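Local coordinates for protein digeranylgeranylglycerophospholipid reductase (Sulfolobus acidocaldarius, PDB 4OPC) that uses bound FAD to hydrogenate the double bonds of geranylgeranyl chains, turning unsaturated archaeal membrane lipids into saturated archaeols, at residues A[37-40]-A[41-44]; A[325-328]-A[329-333]; A[349-352]-A[353-356]. One frame throughout, in Å; residues are numbered along the deposited sequence. Where two conformers were deposited one is given.

Interaction 1 (A[37-40]-A[41-44]); sequences SKPW and NRIG. With FDA (dihydroflavine-adenine dinucleotide), chain B.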
# COMPACT_ATOMS: atom_id res chain seq x y z
N SER A 37 5.37 -18.41 -3.77
CA SER A 37 6.61 -19.04 -3.34
C SER A 37 6.54 -19.62 -1.93
O SER A 37 7.29 -20.53 -1.61
CB SER A 37 7.75 -18.03 -3.38
OG SER A 37 7.96 -17.55 -4.70
N LYS A 38 5.65 -19.09 -1.10
CA LYS A 38 5.54 -19.55 0.29
C LYS A 38 4.74 -20.83 0.40
O LYS A 38 3.86 -21.09 -0.41
CB LYS A 38 4.86 -18.47 1.14
CG LYS A 38 5.71 -17.23 1.35
CD LYS A 38 4.93 -16.14 2.07
CE LYS A 38 5.81 -14.91 2.27
NZ LYS A 38 5.11 -13.88 3.07
N PRO A 39 5.01 -21.63 1.44
CA PRO A 39 4.10 -22.74 1.72
C PRO A 39 2.77 -22.19 2.21
O PRO A 39 2.74 -21.10 2.81
CB PRO A 39 4.80 -23.48 2.87
CG PRO A 39 5.60 -22.44 3.55
CD PRO A 39 6.07 -21.51 2.46
N TRP A 40 1.71 -22.93 1.96
CA TRP A 40 0.35 -22.54 2.32
C TRP A 40 0.23 -21.86 3.68
O TRP A 40 -0.34 -20.78 3.78
CB TRP A 40 -0.56 -23.76 2.28
CG TRP A 40 -1.45 -23.83 1.08
CD1 TRP A 40 -1.34 -24.69 0.02
CD2 TRP A 40 -2.60 -23.02 0.82
NE1 TRP A 40 -2.36 -24.47 -0.88
CE2 TRP A 40 -3.14 -23.44 -0.41
CE3 TRP A 40 -3.24 -21.99 1.53
CZ2 TRP A 40 -4.29 -22.86 -0.95
CZ3 TRP A 40 -4.37 -21.41 0.98
CH2 TRP A 40 -4.88 -21.85 -0.24
N ASN A 41 0.75 -22.48 4.73
CA ASN A 41 0.51 -21.94 6.07
C ASN A 41 1.26 -20.66 6.39
O ASN A 41 1.06 -20.06 7.44
CB ASN A 41 0.73 -22.99 7.16
CG ASN A 41 2.11 -23.58 7.14
OD1 ASN A 41 3.03 -23.02 6.56
ND2 ASN A 41 2.26 -24.74 7.78
N ARG A 42 2.12 -20.22 5.47
CA ARG A 42 2.81 -18.94 5.64
C ARG A 42 2.31 -17.87 4.69
O ARG A 42 2.69 -16.71 4.82
CB ARG A 42 4.31 -19.12 5.46
CG ARG A 42 4.95 -19.99 6.51
CD ARG A 42 6.46 -19.92 6.43
NE ARG A 42 6.93 -18.61 6.84
CZ ARG A 42 7.49 -18.36 8.02
NH1 ARG A 42 7.67 -19.34 8.90
NH2 ARG A 42 7.88 -17.13 8.31
N ILE A 43 1.45 -18.22 3.75
CA ILE A 43 0.96 -17.22 2.81
C ILE A 43 0.22 -16.12 3.58
O ILE A 43 -0.62 -16.40 4.44
CB ILE A 43 0.06 -17.81 1.71
CG1 ILE A 43 0.88 -18.77 0.84
CG2 ILE A 43 -0.50 -16.69 0.82
CD1 ILE A 43 0.06 -19.60 -0.14
N GLY A 44 0.60 -14.88 3.30
CA GLY A 44 -0.00 -13.74 3.95
C GLY A 44 0.77 -13.21 5.15
O GLY A 44 0.32 -12.25 5.79
PA FDA B . 2.66 -9.16 -0.33
O1A FDA B . 4.10 -8.86 -0.18
O2A FDA B . 1.83 -9.28 0.95
O5B FDA B . 2.49 -10.51 -1.13
C5B FDA B . 3.33 -10.80 -2.26
C4B FDA B . 3.36 -12.30 -2.43
O4B FDA B . 4.03 -12.63 -3.66
C3B FDA B . 4.08 -13.06 -1.31
O3B FDA B . 3.20 -13.99 -0.68
C2B FDA B . 5.28 -13.71 -2.03
O2B FDA B . 5.62 -14.98 -1.49
C1B FDA B . 4.78 -13.82 -3.46
N9A FDA B . 5.78 -13.85 -4.52
C8A FDA B . 6.72 -12.89 -4.80
N7A FDA B . 7.44 -13.15 -5.87
C5A FDA B . 6.92 -14.35 -6.33
C6A FDA B . 7.22 -15.13 -7.46
N6A FDA B . 8.10 -14.78 -8.39
N1A FDA B . 6.48 -16.24 -7.66
C2A FDA B . 5.56 -16.58 -6.74
N3A FDA B . 5.17 -15.90 -5.66
C4A FDA B . 5.88 -14.77 -5.53
N1 FDA B . -0.92 -1.92 5.29
C2 FDA B . -2.15 -1.80 5.90
O2 FDA B . -3.19 -1.76 5.24
N3 FDA B . -2.17 -1.78 7.27
C4 FDA B . -1.09 -1.75 8.12
O4 FDA B . -1.26 -1.87 9.33
C4X FDA B . 0.15 -1.80 7.44
N5 FDA B . 1.30 -1.81 8.18
C5X FDA B . 2.49 -2.20 7.60
C6 FDA B . 3.60 -2.48 8.38
C7 FDA B . 4.78 -2.95 7.83
C7M FDA B . 5.91 -3.37 8.75
C8 FDA B . 4.88 -3.11 6.44
C8M FDA B . 6.13 -3.69 5.82
C9 FDA B . 3.77 -2.81 5.65
C9A FDA B . 2.58 -2.38 6.21
N10 FDA B . 1.42 -2.10 5.43
C10 FDA B . 0.21 -1.94 6.06
C1' FDA B . 1.41 -2.31 3.96
C2' FDA B . 0.80 -3.67 3.61
O2' FDA B . 1.34 -4.70 4.45
C3' FDA B . 1.11 -4.03 2.15
O3' FDA B . 0.81 -2.90 1.34
C4' FDA B . 0.31 -5.21 1.58
O4' FDA B . 0.33 -6.33 2.46
C5' FDA B . 0.81 -5.61 0.21
O5' FDA B . 0.11 -6.78 -0.25
P FDA B . 0.57 -7.49 -1.59
O1P FDA B . -0.34 -8.63 -1.80
O2P FDA B . 0.75 -6.50 -2.73
O3P FDA B . 2.06 -8.01 -1.29
O HOH W 1 2.56 -13.49 1.89
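The indole of W40 meets the CD1 methyl of I43 obliquely near the rim of its six-membered ring, where CE3 of W40 lies 4.4 Å from CD1 of I43. L107, K108 and Q111 of helix 99-112 also touch the indole, and L107 touches I43 as well, so both apolar side chains pack against that helix. The backbone between them coils into a short 3-10 turn. P39 O accepts from R42 N at 2.9 Å with an N-H...O angle of 157°, and W40 O accepts from I43 N at 3.1 Å. Proline suits the start of this turn: its ring restricts phi, and its carbonyl still accepts from R42 N. Its CG also lies 3.9 Å from CG of R42, the two side chains running side by side in the same direction.

K38 runs alongside the adenosine ribose. With CG beside the backbone N (chi1 -70°) and the rest of the chain extended, its CD passes 3.6 Å from R42 O and its NZ ends 2.8 Å from a water. That water also accepts from G44 N at 2.8 Å and is hydrogen-bonded to O3B of the reduced FAD at 2.7 Å. Glycine fits at 44 because its phi of 96° would press a side chain onto the carbonyl O of I43. S37 and K38 belong to the adenine-ribose end of the FAD pocket of this Rossmann-type fold, where D36, just beyond strand 32-35, also binds the cofactor.

The salt bridges from K38 NZ and R42 NE both go to the carboxylate of D45, which probably offsets the charges of the two bases and joins the surface turn to the water bridge at the cofactor ribose.

Interaction 2 (A[325-328]-A[329-333]); sequences FSAS and GLWDM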
# COMPACT_ATOMS: atom_id res chain seq x y z
N PHE A 325 -6.15 -8.39 -25.31
CA PHE A 325 -5.31 -8.45 -24.12
C PHE A 325 -4.10 -7.53 -24.24
O PHE A 325 -3.14 -7.62 -23.47
CB PHE A 325 -4.90 -9.90 -23.83
CG PHE A 325 -6.07 -10.83 -23.67
CD1 PHE A 325 -6.79 -10.86 -22.48
CD2 PHE A 325 -6.48 -11.65 -24.71
CE1 PHE A 325 -7.88 -11.71 -22.34
CE2 PHE A 325 -7.56 -12.50 -24.57
CZ PHE A 325 -8.27 -12.52 -23.38
N SER A 326 -4.15 -6.63 -25.22
CA SER A 326 -3.14 -5.59 -25.33
C SER A 326 -3.25 -4.61 -24.19
O SER A 326 -4.21 -4.64 -23.40
CB SER A 326 -3.31 -4.83 -26.65
OG SER A 326 -4.49 -4.02 -26.63
N ALA A 327 -2.27 -3.72 -24.10
CA ALA A 327 -2.35 -2.63 -23.13
C ALA A 327 -3.68 -1.90 -23.22
O ALA A 327 -4.32 -1.61 -22.20
CB ALA A 327 -1.20 -1.68 -23.32
N SER A 328 -4.12 -1.60 -24.45
CA SER A 328 -5.38 -0.90 -24.63
C SER A 328 -6.55 -1.75 -24.16
O SER A 328 -7.51 -1.24 -23.56
CB SER A 328 -5.58 -0.51 -26.10
OG SER A 328 -4.52 0.31 -26.54
N GLY A 329 -6.47 -3.05 -24.43
CA GLY A 329 -7.52 -3.97 -24.01
C GLY A 329 -7.65 -4.11 -22.51
O GLY A 329 -8.73 -4.44 -22.01
N LEU A 330 -6.56 -3.87 -21.79
CA LEU A 330 -6.53 -4.00 -20.34
C LEU A 330 -6.52 -2.63 -19.65
O LEU A 330 -6.44 -2.55 -18.42
CB LEU A 330 -5.29 -4.81 -19.93
CG LEU A 330 -5.33 -6.28 -20.35
CD1 LEU A 330 -3.97 -6.92 -20.17
CD2 LEU A 330 -6.37 -7.05 -19.56
N TRP A 331 -6.62 -1.57 -20.44
CA TRP A 331 -6.41 -0.20 -19.94
C TRP A 331 -7.41 0.22 -18.87
O TRP A 331 -7.12 1.12 -18.07
CB TRP A 331 -6.46 0.78 -21.11
CG TRP A 331 -5.70 2.05 -20.88
CD1 TRP A 331 -6.22 3.31 -20.73
CD2 TRP A 331 -4.27 2.19 -20.76
NE1 TRP A 331 -5.21 4.22 -20.54
CE2 TRP A 331 -4.00 3.56 -20.56
CE3 TRP A 331 -3.20 1.29 -20.83
CZ2 TRP A 331 -2.70 4.05 -20.40
CZ3 TRP A 331 -1.91 1.78 -20.68
CH2 TRP A 331 -1.68 3.14 -20.46
N ASP A 332 -8.58 -0.42 -18.84
CA ASP A 332 -9.58 -0.12 -17.81
C ASP A 332 -9.04 -0.36 -16.41
O ASP A 332 -9.56 0.19 -15.44
CB ASP A 332 -10.84 -0.96 -18.02
CG ASP A 332 -11.75 -0.40 -19.08
OD1 ASP A 332 -11.55 0.77 -19.48
OD2 ASP A 332 -12.67 -1.12 -19.51
N MET A 333 -8.00 -1.18 -16.30
CA MET A 333 -7.33 -1.38 -15.02
C MET A 333 -6.90 -0.02 -14.47
O MET A 333 -7.15 0.30 -13.31
CB MET A 333 -6.10 -2.27 -15.18
CG MET A 333 -5.20 -2.29 -13.95
SD MET A 333 -6.04 -3.06 -12.54
CE MET A 333 -5.00 -2.52 -11.19
O HOH W 2 -9.63 -1.26 -21.62
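S326 is the N-cap of the short helix 327-330, which leads almost directly into the long helix 332-357. Its OG accepts from G329 N at 3.1 Å with an N-H...O angle of 158°. The hydroxyl reaches that amide because it sits between the backbone N and the carbonyl carbon (chi1 70°), folded back over the start of the turn. It is also hydrogen-bonded to D324, which precedes the segment. Were S326 replaced by an alanine, G329 N would probably lose its capping acceptor and D324 its hydroxyl partner, and the first turn would be less firmly set.

Behind the cap, S326 O receives L330 N at 3.0 Å, nearly along the C=O axis, whereas the bonds from L330 N to A327 O and from W331 N to S328 O are weak. At position 329 a CB would come close to F325 N and S326 O, which probably makes glycine the easy choice. L330 turns its CD1 to within 3.5 Å of F325 O, and its side chain also packs on helix 302-322 and strands 280-281 and 284-286. The indole of W331 brings its CE3 edge to A327 O, 3.4 Å away and near the ring plane, while its NE1 bonds to P428 O.

At the junction of the two helices a water lies 2.9 Å from S328 O, to which it probably donates, and accepts from D332 N at 3.1 Å. The chemistry is thus mainly that of a helix start: a hydroxyl and a water serve amides where the regular backbone ladder is incomplete, while leucine and tryptophan hold the turn to its neighbours.

Interaction 3 (A[349-352]-A[353-356]); sequences DIFR and RFLQ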
# COMPACT_ATOMS: atom_id res chain seq x y z
N ASP A 349 1.09 11.77 -2.45
CA ASP A 349 2.52 11.64 -2.72
C ASP A 349 3.17 13.03 -2.53
O ASP A 349 4.23 13.16 -1.91
CB ASP A 349 2.69 11.07 -4.15
CG ASP A 349 4.11 10.63 -4.49
OD1 ASP A 349 5.08 10.94 -3.76
OD2 ASP A 349 4.26 9.99 -5.56
N ILE A 350 2.51 14.08 -3.00
CA ILE A 350 2.94 15.46 -2.77
C ILE A 350 2.91 15.80 -1.28
O ILE A 350 3.88 16.31 -0.71
CB ILE A 350 2.03 16.46 -3.52
CG1 ILE A 350 2.21 16.34 -5.04
CG2 ILE A 350 2.31 17.88 -3.09
CD1 ILE A 350 3.56 16.81 -5.54
N PHE A 351 1.79 15.51 -0.64
CA PHE A 351 1.61 15.86 0.77
C PHE A 351 2.65 15.17 1.65
O PHE A 351 3.25 15.81 2.53
CB PHE A 351 0.16 15.56 1.20
CG PHE A 351 -0.23 16.17 2.52
CD1 PHE A 351 0.08 17.48 2.84
CD2 PHE A 351 -0.97 15.43 3.42
CE1 PHE A 351 -0.30 18.02 4.06
CE2 PHE A 351 -1.35 15.97 4.63
CZ PHE A 351 -1.03 17.28 4.94
N ARG A 352 2.90 13.88 1.40
CA ARG A 352 3.94 13.14 2.11
C ARG A 352 5.31 13.83 2.08
O ARG A 352 6.01 13.88 3.09
CB ARG A 352 4.07 11.72 1.52
CG ARG A 352 5.48 11.13 1.71
CD ARG A 352 5.69 9.83 0.98
NE ARG A 352 5.99 9.98 -0.45
CZ ARG A 352 7.22 10.00 -0.96
NH1 ARG A 352 8.26 9.91 -0.15
NH2 ARG A 352 7.41 10.06 -2.27
N ARG A 353 5.69 14.32 0.91
CA ARG A 353 7.01 14.94 0.74
C ARG A 353 7.14 16.15 1.64
O ARG A 353 8.18 16.38 2.26
CB ARG A 353 7.21 15.33 -0.72
CG ARG A 353 7.36 14.13 -1.64
CD ARG A 353 7.10 14.50 -3.09
NE ARG A 353 6.90 13.29 -3.86
CZ ARG A 353 7.69 12.86 -4.84
NH1 ARG A 353 8.74 13.58 -5.22
NH2 ARG A 353 7.42 11.72 -5.45
N PHE A 354 6.07 16.93 1.73
CA PHE A 354 6.01 18.04 2.65
C PHE A 354 6.14 17.58 4.11
O PHE A 354 6.98 18.09 4.85
CB PHE A 354 4.70 18.80 2.40
CG PHE A 354 4.39 19.87 3.41
CD1 PHE A 354 5.12 21.05 3.45
CD2 PHE A 354 3.34 19.69 4.30
CE1 PHE A 354 4.79 22.04 4.38
CE2 PHE A 354 3.02 20.67 5.22
CZ PHE A 354 3.74 21.85 5.26
N LEU A 355 5.31 16.63 4.51
CA LEU A 355 5.30 16.17 5.89
C LEU A 355 6.67 15.63 6.30
O LEU A 355 7.14 15.87 7.41
CB LEU A 355 4.22 15.10 6.11
CG LEU A 355 2.78 15.59 5.90
CD1 LEU A 355 1.83 14.41 6.02
CD2 LEU A 355 2.40 16.70 6.88
N GLN A 356 7.31 14.88 5.39
CA GLN A 356 8.63 14.30 5.70
C GLN A 356 9.72 15.35 5.91
O GLN A 356 10.76 15.04 6.50
CB GLN A 356 9.04 13.30 4.63
CG GLN A 356 8.23 12.01 4.67
CD GLN A 356 8.55 11.08 3.52
OE1 GLN A 356 8.68 11.51 2.37
NE2 GLN A 356 8.69 9.80 3.82
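Near the C-terminal end of helix 332-357, D349, R352 and R353 form a salt-bridge network at i, i+3 and i+4 spacing, the tightly gripped part of a largely buried contact. R353 reaches back side-on, NE and NH2 each standing 3.0 Å from D349 OD1, while its NH1 is hydrogen-bonded to N449 of helix 434-452. The bonds to OD1 lie in the guanidinium plane but meet the oxygen from above the carboxylate, the two planes being 47° apart. R352 NH2 takes the same OD1 on its syn side at 2.9 Å. Three N-H groups therefore hold one buried oxygen, made accessible by D349 turning CG away from its backbone N (chi1 -169°). OD2 pairs with R274, and D182 is a second partner of R352, so the arginines gather round carboxylates; the cluster probably keeps D349 ionised.

On another side of the helix the packing is apolar. L355 CD1 lies over one face of the F351 ring, 4.1 Å from its centroid, in a CH-pi contact, while F351 CE1 meets F354 CD2 at 4.0 Å. Phenylalanines suit this side because M417 of helix 410-425 packs on F351, and L410 and V413 pack on F354. L355 borders the pocket of the bound phospholipid, which also touches R352 and Q356.

The looser part lies at Q356, which is partly exposed and whose OE1 receives only a weak bond from R352. Glutamine can serve two neighbours here, since its NE2 goes to G214 O. The backbone bond of the same residue is firmer, Q356 N donating to R352 O at 2.8 Å. In the weak side-chain bond R352 NH1 stands 3.0 Å from Q356 OE1, with the guanidinium and amide planes 80° apart.

In the fold
All three contacts are local, but they occupy different depths. Interaction 1 is a surface turn beside the adenine-ribose end of the FAD; interaction 3 is buried, next to the lipid pocket, on the opposite side of the chain's centre, the centres of interactions 1 and 3 lying about 34 Å apart. Interaction 2 is partly buried and away from the annotated sites. Interactions 2 and 3 share helix 332-357, the one at its start and the other near its end, their centres about 31 Å apart. The chemistry follows the place: water and a shared carboxylate at the surface turn, capping and water bridging at the helix start, and a dense ion-pair network beside aromatic packing within the helix.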